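Local coordinates for encapsidation protein (PDB 7JQP), which probably hydrolyses ATP as the ring-forming ASCE-fold motor that drives phage DNA into the capsid, at residues V52-L57 against I124-A129. Numbering follows the deposited sequence.
Sequences VYLRRL and IALSRA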
# COMPACT_ATOMS: atom_id res chain seq x y z
N VAL A 52 7.16 23.61 -13.58
CA VAL A 52 6.48 22.34 -13.41
C VAL A 52 7.43 21.22 -13.82
O VAL A 52 7.94 21.22 -14.95
CB VAL A 52 5.18 22.30 -14.23
CG1 VAL A 52 4.68 20.89 -14.28
CG2 VAL A 52 4.13 23.21 -13.63
N TYR A 53 7.64 20.27 -12.93
CA TYR A 53 8.43 19.08 -13.21
C TYR A 53 7.48 17.91 -13.44
O TYR A 53 6.70 17.56 -12.56
CB TYR A 53 9.38 18.77 -12.05
CG TYR A 53 10.34 17.64 -12.35
CD1 TYR A 53 11.37 17.80 -13.26
CD2 TYR A 53 10.21 16.41 -11.71
CE1 TYR A 53 12.25 16.77 -13.53
CE2 TYR A 53 11.09 15.38 -11.98
CZ TYR A 53 12.11 15.56 -12.89
OH TYR A 53 12.98 14.54 -13.16
N LEU A 54 7.55 17.32 -14.63
CA LEU A 54 6.59 16.31 -15.05
C LEU A 54 7.27 14.95 -15.14
O LEU A 54 8.43 14.84 -15.56
CB LEU A 54 5.97 16.67 -16.40
CG LEU A 54 4.74 15.85 -16.80
CD1 LEU A 54 3.56 16.19 -15.90
CD2 LEU A 54 4.38 16.09 -18.26
N ARG A 55 6.53 13.91 -14.76
CA ARG A 55 6.98 12.53 -14.82
C ARG A 55 5.82 11.66 -15.27
O ARG A 55 4.66 11.97 -15.01
CB ARG A 55 7.50 12.06 -13.45
CG ARG A 55 8.89 12.57 -13.10
CD ARG A 55 9.95 12.04 -14.07
NE ARG A 55 11.26 11.94 -13.44
CZ ARG A 55 11.95 10.81 -13.29
NH1 ARG A 55 11.48 9.65 -13.74
NH2 ARG A 55 13.14 10.84 -12.69
N ARG A 56 6.15 10.56 -15.95
CA ARG A 56 5.09 9.72 -16.51
C ARG A 56 4.23 9.09 -15.41
O ARG A 56 3.00 9.05 -15.53
CB ARG A 56 5.68 8.64 -17.41
CG ARG A 56 4.60 7.84 -18.13
CD ARG A 56 5.17 6.95 -19.23
NE ARG A 56 5.41 7.68 -20.46
CZ ARG A 56 6.60 8.15 -20.85
NH1 ARG A 56 7.68 7.96 -20.10
NH2 ARG A 56 6.70 8.80 -22.00
N LEU A 57 4.86 8.58 -14.36
CA LEU A 57 4.15 7.80 -13.35
C LEU A 57 4.29 8.45 -11.97
O LEU A 57 5.27 9.14 -11.68
CB LEU A 57 4.69 6.37 -13.29
CG LEU A 57 4.48 5.53 -14.55
CD1 LEU A 57 5.19 4.19 -14.41
CD2 LEU A 57 3.00 5.33 -14.83
N ILE A 124 4.20 16.91 -10.98
CA ILE A 124 2.99 16.34 -11.54
C ILE A 124 3.31 15.03 -12.24
O ILE A 124 4.38 14.86 -12.82
CB ILE A 124 2.33 17.29 -12.57
CG1 ILE A 124 2.16 18.69 -12.01
CG2 ILE A 124 1.01 16.70 -13.09
CD1 ILE A 124 1.76 19.66 -13.08
N ALA A 125 2.33 14.13 -12.23
CA ALA A 125 2.45 12.83 -12.87
C ALA A 125 1.43 12.75 -14.00
O ALA A 125 0.25 13.05 -13.80
CB ALA A 125 2.24 11.70 -11.87
N LEU A 126 1.90 12.36 -15.18
CA LEU A 126 1.01 12.27 -16.33
C LEU A 126 -0.14 11.31 -16.07
O LEU A 126 -1.24 11.50 -16.59
CB LEU A 126 1.81 11.85 -17.56
CG LEU A 126 1.30 12.24 -18.94
CD1 LEU A 126 0.87 13.69 -19.02
CD2 LEU A 126 2.40 11.95 -19.96
N SER A 127 0.10 10.27 -15.26
CA SER A 127 -0.98 9.35 -14.91
C SER A 127 -2.11 10.08 -14.19
O SER A 127 -3.28 9.76 -14.40
CB SER A 127 -0.43 8.22 -14.03
OG SER A 127 0.97 8.10 -14.18
N ARG A 128 -1.77 11.04 -13.34
CA ARG A 128 -2.75 11.80 -12.58
C ARG A 128 -3.12 13.11 -13.27
O ARG A 128 -3.89 13.89 -12.70
CB ARG A 128 -2.19 12.10 -11.18
CG ARG A 128 -1.48 10.91 -10.53
CD ARG A 128 -0.67 11.31 -9.30
NE ARG A 128 -0.08 10.15 -8.64
CZ ARG A 128 0.88 10.22 -7.71
NH1 ARG A 128 1.36 11.39 -7.33
NH2 ARG A 128 1.35 9.10 -7.17
N ALA A 129 -2.61 13.35 -14.47
CA ALA A 129 -2.85 14.61 -15.17
C ALA A 129 -4.32 14.78 -15.56
O ALA A 129 -4.84 15.90 -15.56
CB ALA A 129 -1.96 14.70 -16.40
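I124 pairs with L54, and A125 with R55, where strands 50-55 and 118-125 run parallel in the central sheet of the ASCE-type ATPase fold. I124 N donates to Y53 O (3.0 Å) and L126 N to R55 O (2.8 Å), both nearly straight, with N-H...O angles of 161° and 163°; a bond from R55 N to I124 O is less certain. Further along, R56 O takes two bonds from S127: one from OG, lying in the carbonyl plane on a lone pair, and a longer one from the backbone N (3.2 Å), tilted from that plane. On the face carrying L54 and I124, CD1 of L54 reaches across to CB of I124 (3.7 Å); CG lies anti to the backbone N (chi1 -167°), beside the carbonyl carbon, and chi2 then sets CD1 against I124. CD1 of I124 meets CG1 of V52, and helix 164-175 packs against V52, L54 and L126. On the other face, R55 NE donates to Y53 OH (3.1 Å), while the R55 guanidinium pairs with E60 and the Y53 hydroxyl also bonds D146. The Y53 side chain touches the probable Walker A loop, which puts strand 50-55 next to the presumed nucleotide site. Beyond the last backbone bond, CD2 of L57 rests 3.5 Å from OG of S127.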